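Local coordinates for protein MIP07328p (Drosophila melanogaster, PDB 6FKK) that probably acts as a repulsive axon guidance cue by binding semaphorin receptors, the chain holding its extracellular sema domain and plexin repeat, at residues Tyr163-Ala168 with Pro195-Ala200; Pro175-Tyr178 with Arg183-Gln186. All blocks are in the same frame, centred on the assembly; numbering follows the deposited sequence.

Contact 1 of 2, residues Tyr163-Ala168 with Pro195-Ala200; sequences YSATVA and PDFVGA. With NAG (2-acetamido-2-deoxy-beta-D-glucopyranose), chain E.
The phenyl ring of F197 receives the methyl group of A165 squarely over one face: CB of A165 stands 3.5 Å from the ring centroid and 7° off the normal, which identifies a CH-pi contact. N of T166 lies obliquely to the ring, 4.2 Å from CE2 of F197. F211, on strand 206-214, meets the same ring with its plane turned by about 55°. The contact joins two consecutive sheets of the beta propeller that forms the sema domain. CA of A165 and CA of F197 are 7.1 Å apart, too far for strand pairing, and the sheets meet here through side chains. F197 has CG anti to its carbonyl carbon (chi1 -60°), which sends the ring off strand 196-203 to A165, where I177 and T154 also touch it. A serine in place of F197 would probably leave the A165 methyl without its aromatic partner and open a gap between the sheets. Just beyond F197, V198 and G199 both face F210 in a classic beta bulge. At the other end of the segments lies a sugar of a glycan attached to the protein, and CG1 of V167 rests 3.5 Å from C6 of NAG.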
ATOM      1  N   TYR A 163      -5.625  -2.926  14.946  1.00 56.45           N
ATOM      2  CA  TYR A 163      -4.916  -4.120  14.487  1.00 49.75           C
ATOM      3  C   TYR A 163      -3.522  -3.688  14.050  1.00 53.83           C
ATOM      4  O   TYR A 163      -3.337  -3.167  12.947  1.00 55.32           O
ATOM      5  CB  TYR A 163      -5.683  -4.810  13.364  1.00 40.04           C
ATOM      6  CG  TYR A 163      -6.951  -5.484  13.834  1.00 49.91           C
ATOM      7  CD1 TYR A 163      -8.100  -4.746  14.082  1.00 57.22           C
ATOM      8  CD2 TYR A 163      -6.998  -6.856  14.042  1.00 53.64           C
ATOM      9  CE1 TYR A 163      -9.261  -5.352  14.521  1.00 57.84           C
ATOM     10  CE2 TYR A 163      -8.156  -7.473  14.479  1.00 63.39           C
ATOM     11  CZ  TYR A 163      -9.283  -6.716  14.718  1.00 55.85           C
ATOM     12  OH  TYR A 163     -10.439  -7.319  15.156  1.00 54.97           O
ATOM     13  N   SER A 164      -2.541  -3.904  14.921  1.00 53.22           N
ATOM     14  CA  SER A 164      -1.186  -3.415  14.710  1.00 51.94           C
ATOM     15  C   SER A 164      -0.262  -4.548  14.280  1.00 58.51           C
ATOM     16  O   SER A 164      -0.397  -5.686  14.740  1.00 52.43           O
ATOM     17  CB  SER A 164      -0.644  -2.762  15.983  1.00 72.68           C
ATOM     18  OG  SER A 164       0.668  -2.261  15.784  1.00 77.49           O
ATOM     19  N   ALA A 165       0.677  -4.223  13.394  1.00 39.15           N
ATOM     20  CA  ALA A 165       1.724  -5.144  12.960  1.00 42.22           C
ATOM     21  C   ALA A 165       3.057  -4.416  13.076  1.00 52.40           C
ATOM     22  O   ALA A 165       3.344  -3.523  12.276  1.00 55.66           O
ATOM     23  CB  ALA A 165       1.491  -5.624  11.532  1.00 41.14           C
ATOM     24  N   THR A 166       3.870  -4.792  14.061  1.00 48.62           N
ATOM     25  CA  THR A 166       5.113  -4.074  14.320  1.00 44.22           C
ATOM     26  C   THR A 166       6.046  -4.992  15.108  1.00 54.58           C
ATOM     27  O   THR A 166       5.952  -6.219  15.001  1.00 62.86           O
ATOM     28  CB  THR A 166       4.798  -2.744  15.036  1.00 48.20           C
ATOM     29  OG1 THR A 166       6.017  -2.093  15.423  1.00 61.43           O
ATOM     30  CG2 THR A 166       3.937  -2.988  16.262  1.00 44.48           C
ATOM     31  N   VAL A 167       6.956  -4.396  15.874  1.00 53.14           N
ATOM     32  CA  VAL A 167       7.824  -5.126  16.787  1.00 57.12           C
ATOM     33  C   VAL A 167       7.417  -4.790  18.212  1.00 64.77           C
ATOM     34  O   VAL A 167       6.963  -3.680  18.509  1.00 70.51           O
ATOM     35  CB  VAL A 167       9.311  -4.800  16.560  1.00 51.75           C
ATOM     36  CG1 VAL A 167       9.831  -5.530  15.347  1.00 45.57           C
ATOM     37  CG2 VAL A 167       9.496  -3.305  16.404  1.00 47.74           C
ATOM     38  N   ALA A 168       7.593  -5.765  19.104  1.00 49.32           N
ATOM     39  CA  ALA A 168       7.278  -5.585  20.512  1.00 58.63           C
ATOM     40  C   ALA A 168       8.496  -5.249  21.361  1.00 63.34           C
ATOM     41  O   ALA A 168       8.330  -4.817  22.507  1.00 75.10           O
ATOM     42  CB  ALA A 168       6.605  -6.846  21.073  1.00 55.77           C
ATOM     43  N   PRO A 195       9.628  -9.991   9.175  1.00 47.25           N
ATOM     44  CA  PRO A 195       8.775  -9.339   8.180  1.00 44.57           C
ATOM     45  C   PRO A 195       8.918  -7.826   8.181  1.00 39.57           C
ATOM     46  O   PRO A 195       9.182  -7.195   9.206  1.00 58.46           O
ATOM     47  CB  PRO A 195       7.366  -9.750   8.616  1.00 45.11           C
ATOM     48  CG  PRO A 195       7.476  -9.829  10.101  1.00 37.49           C
ATOM     49  CD  PRO A 195       8.879 -10.313  10.402  1.00 46.63           C
ATOM     50  N   ASP A 196       8.738  -7.248   6.995  1.00 49.99           N
ATOM     51  CA  ASP A 196       8.622  -5.805   6.810  1.00 36.34           C
ATOM     52  C   ASP A 196       7.231  -5.540   6.249  1.00 34.42           C
ATOM     53  O   ASP A 196       6.946  -5.889   5.098  1.00 46.70           O
ATOM     54  CB  ASP A 196       9.708  -5.267   5.876  1.00 53.93           C
ATOM     55  CG  ASP A 196      11.102  -5.380   6.468  1.00 76.42           C
ATOM     56  OD1 ASP A 196      11.239  -5.883   7.603  1.00 93.94           O
ATOM     57  OD2 ASP A 196      12.067  -4.963   5.793  1.00 84.65           O
ATOM     58  N   PHE A 197       6.367  -4.939   7.061  1.00 49.12           N
ATOM     59  CA  PHE A 197       4.977  -4.745   6.677  1.00 37.06           C
ATOM     60  C   PHE A 197       4.821  -3.517   5.789  1.00 42.85           C
ATOM     61  O   PHE A 197       5.522  -2.514   5.948  1.00 55.88           O
ATOM     62  CB  PHE A 197       4.094  -4.612   7.917  1.00 34.18           C
ATOM     63  CG  PHE A 197       4.132  -5.814   8.817  1.00 44.72           C
ATOM     64  CD1 PHE A 197       3.268  -6.876   8.611  1.00 43.79           C
ATOM     65  CD2 PHE A 197       5.034  -5.884   9.866  1.00 45.40           C
ATOM     66  CE1 PHE A 197       3.301  -7.985   9.434  1.00 50.21           C
ATOM     67  CE2 PHE A 197       5.072  -6.991  10.694  1.00 52.10           C
ATOM     68  CZ  PHE A 197       4.205  -8.043  10.478  1.00 50.98           C
ATOM     69  N   VAL A 198       3.887  -3.607   4.843  1.00 50.06           N
ATOM     70  CA  VAL A 198       3.644  -2.534   3.886  1.00 42.10           C
ATOM     71  C   VAL A 198       2.206  -2.037   3.899  1.00 46.50           C
ATOM     72  O   VAL A 198       1.919  -1.019   3.250  1.00 54.18           O
ATOM     73  CB  VAL A 198       4.036  -2.952   2.451  1.00 45.91           C
ATOM     74  CG1 VAL A 198       5.456  -3.504   2.414  1.00 41.93           C
ATOM     75  CG2 VAL A 198       3.042  -3.960   1.898  1.00 53.86           C
ATOM     76  N   GLY A 199       1.292  -2.707   4.597  1.00 37.17           N
ATOM     77  CA  GLY A 199      -0.081  -2.239   4.638  1.00 33.14           C
ATOM     78  C   GLY A 199      -1.062  -3.178   5.306  1.00 41.58           C
ATOM     79  O   GLY A 199      -0.781  -4.367   5.487  1.00 41.14           O
ATOM     80  N   ALA A 200      -2.226  -2.648   5.676  1.00 44.06           N
ATOM     81  CA  ALA A 200      -3.279  -3.427   6.311  1.00 39.50           C
ATOM     82  C   ALA A 200      -4.626  -2.914   5.830  1.00 41.66           C
ATOM     83  O   ALA A 200      -4.883  -1.707   5.876  1.00 62.15           O
ATOM     84  CB  ALA A 200      -3.189  -3.344   7.840  1.00 40.04           C
TER
HETATM   85  C1  NAG E1014      11.005  -3.599  11.136  1.00111.58           C
HETATM   86  C2  NAG E1014      12.430  -3.408  11.691  1.00130.58           C
HETATM   87  C3  NAG E1014      13.230  -4.712  11.639  1.00130.63           C
HETATM   88  C4  NAG E1014      12.450  -5.855  12.271  1.00144.43           C
HETATM   89  C5  NAG E1014      11.090  -5.968  11.599  1.00141.57           C
HETATM   90  C6  NAG E1014      10.227  -7.059  12.188  1.00158.52           C
HETATM   91  C7  NAG E1014      13.481  -2.399   9.693  1.00144.20           C
HETATM   92  C8  NAG E1014      14.201  -1.198   9.159  1.00135.37           C
HETATM   93  N2  NAG E1014      13.133  -2.344  10.987  1.00144.18           N
HETATM   94  O3  NAG E1014      14.461  -4.529  12.328  1.00119.74           O
HETATM   95  O4  NAG E1014      13.160  -7.078  12.114  1.00155.49           O
HETATM   96  O5  NAG E1014      10.380  -4.733  11.767  1.00114.25           O
HETATM   97  O6  NAG E1014      11.003  -8.186  12.569  1.00165.56           O
HETATM   98  O7  NAG E1014      13.226  -3.369   8.983  1.00150.69           O

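Contact 2 of 2, residues Pro175-Tyr178 with Arg183-Gln186. With NAG (2-acetamido-2-deoxy-beta-D-glucopyranose), chain E.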
ATOM      1  N   PRO A 175       8.806  -9.559  15.988  1.00 55.38           N
ATOM      2  CA  PRO A 175       7.670  -9.106  15.185  1.00 50.90           C
ATOM      3  C   PRO A 175       6.377  -9.779  15.615  1.00 50.50           C
ATOM      4  O   PRO A 175       6.359 -10.937  16.040  1.00 56.04           O
ATOM      5  CB  PRO A 175       8.061  -9.526  13.765  1.00 48.77           C
ATOM      6  CG  PRO A 175       8.901 -10.745  13.976  1.00 58.44           C
ATOM      7  CD  PRO A 175       9.662 -10.509  15.256  1.00 51.15           C
ATOM      8  N   LEU A 176       5.280  -9.034  15.497  1.00 41.91           N
ATOM      9  CA  LEU A 176       3.983  -9.585  15.860  1.00 66.87           C
ATOM     10  C   LEU A 176       2.877  -8.851  15.120  1.00 62.61           C
ATOM     11  O   LEU A 176       3.078  -7.767  14.568  1.00 57.35           O
ATOM     12  CB  LEU A 176       3.738  -9.519  17.376  1.00 43.72           C
ATOM     13  CG  LEU A 176       4.010  -8.260  18.215  1.00 45.24           C
ATOM     14  CD1 LEU A 176       3.233  -7.030  17.768  1.00 44.59           C
ATOM     15  CD2 LEU A 176       3.690  -8.557  19.670  1.00 55.05           C
ATOM     16  N   ILE A 177       1.701  -9.473  15.124  1.00 51.92           N
ATOM     17  CA  ILE A 177       0.442  -8.826  14.782  1.00 45.75           C
ATOM     18  C   ILE A 177      -0.451  -8.928  16.010  1.00 49.37           C
ATOM     19  O   ILE A 177      -0.686 -10.029  16.519  1.00 56.36           O
ATOM     20  CB  ILE A 177      -0.223  -9.474  13.554  1.00 44.06           C
ATOM     21  CG1 ILE A 177       0.723  -9.442  12.351  1.00 36.62           C
ATOM     22  CG2 ILE A 177      -1.518  -8.763  13.222  1.00 46.09           C
ATOM     23  CD1 ILE A 177       0.123 -10.015  11.082  1.00 42.21           C
ATOM     24  N   TYR A 178      -0.934  -7.786  16.492  1.00 48.31           N
ATOM     25  CA  TYR A 178      -1.528  -7.706  17.818  1.00 54.60           C
ATOM     26  C   TYR A 178      -2.844  -6.939  17.781  1.00 55.01           C
ATOM     27  O   TYR A 178      -3.015  -6.003  16.995  1.00 43.43           O
ATOM     28  CB  TYR A 178      -0.545  -7.042  18.796  1.00 45.55           C
ATOM     29  CG  TYR A 178      -1.092  -6.791  20.179  1.00 58.95           C
ATOM     30  CD1 TYR A 178      -1.168  -7.813  21.113  1.00 61.28           C
ATOM     31  CD2 TYR A 178      -1.512  -5.524  20.557  1.00 63.33           C
ATOM     32  CE1 TYR A 178      -1.660  -7.582  22.381  1.00 70.35           C
ATOM     33  CE2 TYR A 178      -2.007  -5.283  21.823  1.00 60.12           C
ATOM     34  CZ  TYR A 178      -2.078  -6.315  22.731  1.00 64.47           C
ATOM     35  OH  TYR A 178      -2.569  -6.085  23.994  1.00 70.74           O
ATOM     36  N   ARG A 183      -2.020 -12.072  20.004  1.00 46.70           N
ATOM     37  CA  ARG A 183      -0.799 -11.856  19.243  1.00 52.16           C
ATOM     38  C   ARG A 183      -0.365 -13.146  18.564  1.00 58.67           C
ATOM     39  O   ARG A 183      -0.723 -14.250  18.982  1.00 54.73           O
ATOM     40  CB  ARG A 183       0.340 -11.338  20.131  1.00 47.64           C
ATOM     41  CG  ARG A 183       0.825 -12.346  21.161  1.00 57.28           C
ATOM     42  CD  ARG A 183       2.222 -11.999  21.649  1.00 64.03           C
ATOM     43  NE  ARG A 183       3.217 -12.169  20.594  1.00 57.29           N
ATOM     44  CZ  ARG A 183       4.484 -11.780  20.689  1.00 68.19           C
ATOM     45  NH1 ARG A 183       4.916 -11.188  21.794  1.00 87.50           N
ATOM     46  NH2 ARG A 183       5.318 -11.976  19.676  1.00 54.14           N
ATOM     47  N   THR A 184       0.424 -12.985  17.505  1.00 53.19           N
ATOM     48  CA  THR A 184       1.054 -14.118  16.852  1.00 51.64           C
ATOM     49  C   THR A 184       2.104 -14.741  17.769  1.00 66.37           C
ATOM     50  O   THR A 184       2.609 -14.108  18.701  1.00 75.13           O
ATOM     51  CB  THR A 184       1.694 -13.690  15.534  1.00 41.09           C
ATOM     52  OG1 THR A 184       2.538 -12.554  15.761  1.00 65.85           O
ATOM     53  CG2 THR A 184       0.623 -13.325  14.521  1.00 51.64           C
ATOM     54  N   GLU A 185       2.431 -16.001  17.490  1.00 58.16           N
ATOM     55  CA  GLU A 185       3.312 -16.762  18.368  1.00 60.33           C
ATOM     56  C   GLU A 185       4.700 -16.138  18.414  1.00 66.03           C
ATOM     57  O   GLU A 185       5.341 -15.940  17.376  1.00 78.07           O
ATOM     58  CB  GLU A 185       3.391 -18.216  17.901  1.00 66.34           C
ATOM     59  CG  GLU A 185       2.059 -18.960  17.919  1.00 92.95           C
ATOM     60  CD  GLU A 185       1.499 -19.154  19.320  1.00109.93           C
ATOM     61  OE1 GLU A 185       1.054 -18.162  19.937  1.00113.23           O
ATOM     62  OE2 GLU A 185       1.501 -20.304  19.807  1.00117.28           O
ATOM     63  N   GLN A 186       5.158 -15.834  19.624  1.00 67.87           N
ATOM     64  CA  GLN A 186       6.436 -15.163  19.806  1.00 52.24           C
ATOM     65  C   GLN A 186       7.590 -16.098  19.464  1.00 66.80           C
ATOM     66  O   GLN A 186       7.592 -17.272  19.846  1.00 67.42           O
ATOM     67  CB  GLN A 186       6.562 -14.671  21.246  1.00 53.98           C
ATOM     68  CG  GLN A 186       7.847 -13.928  21.548  1.00 66.37           C
ATOM     69  CD  GLN A 186       7.981 -13.570  23.016  1.00 77.16           C
ATOM     70  OE1 GLN A 186       7.530 -14.306  23.896  1.00 69.83           O
ATOM     71  NE2 GLN A 186       8.602 -12.431  23.288  1.00 92.16           N
TER
HETATM   72  C1  NAG E1014      11.005  -3.599  11.136  1.00111.58           C
HETATM   73  C2  NAG E1014      12.430  -3.408  11.691  1.00130.58           C
HETATM   74  C3  NAG E1014      13.230  -4.712  11.639  1.00130.63           C
HETATM   75  C4  NAG E1014      12.450  -5.855  12.271  1.00144.43           C
HETATM   76  C5  NAG E1014      11.090  -5.968  11.599  1.00141.57           C
HETATM   77  C6  NAG E1014      10.227  -7.059  12.188  1.00158.52           C
HETATM   78  C7  NAG E1014      13.481  -2.399   9.693  1.00144.20           C
HETATM   79  C8  NAG E1014      14.201  -1.198   9.159  1.00135.37           C
HETATM   80  N2  NAG E1014      13.133  -2.344  10.987  1.00144.18           N
HETATM   81  O3  NAG E1014      14.461  -4.529  12.328  1.00119.74           O
HETATM   82  O4  NAG E1014      13.160  -7.078  12.114  1.00155.49           O
HETATM   83  O5  NAG E1014      10.380  -4.733  11.767  1.00114.25           O
HETATM   84  O6  NAG E1014      11.003  -8.186  12.569  1.00165.56           O
HETATM   85  O7  NAG E1014      13.226  -3.369   8.983  1.00150.69           O
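Two N-H donors and one C-H group converge on the carbonyl oxygen of I177. N of T184 gives it a weak hydrogen bond (3.3 Å, 139° at the hydrogen), CA of R183 makes a CA-H...O contact at 3.3 Å, and NE1 of W247 adds a hydrogen bond from outside the two segments. The setting is the last strand of a three-stranded antiparallel sheet in the sema beta propeller, with residues 183-186 folded back along it as irregular chain. The same strand residue also donates: N of I177 bonds to OG1 of T184 over 3.3 Å at 157°. In T184, OG1 sits between the backbone N and the carbonyl carbon (chi1 51°), a placement that faces the hydroxyl to the strand. I177 is thus held at both its N-H and its C=O, by side chain and backbone of one threonine. The guanidinium of R183 is fixed in its orientation. Its NE donates to the carbonyl O of T184 at 2.8 Å, and its NH2 forms a salt bridge with D174. CD2 of L176 lies 3.5 Å above the centre of one guanidinium face, while CB of Q186 covers the opposite face nearer the rim. The aliphatic start of the arginine is used too: CB of R183 meets the Y178 ring edge-on, nearly in its plane, 4.0 Å from CD1 of Y178.

How the contacts relate
From the N terminus the chain passes through 163-168, 175-178, 183-186 and then 195-200. Contact 2 closes a short loop over the four residues that separate its segments; contact 1 closes a wider one across 26 residues and encloses contact 2 completely. The two therefore nest and do not cross. They are joined through the sheet, since strands 161-165 and 175-178 are neighbours: O of S164 probably accepts from N of Y178 at 2.8 Å, and O of T166 from N of L176 at 2.9 Å. Contact 2 ties the returning loop to the sheet's last strand, while contact 1 ties that sheet to the next. P195 packs on P175, and both contacts touch the same NAG.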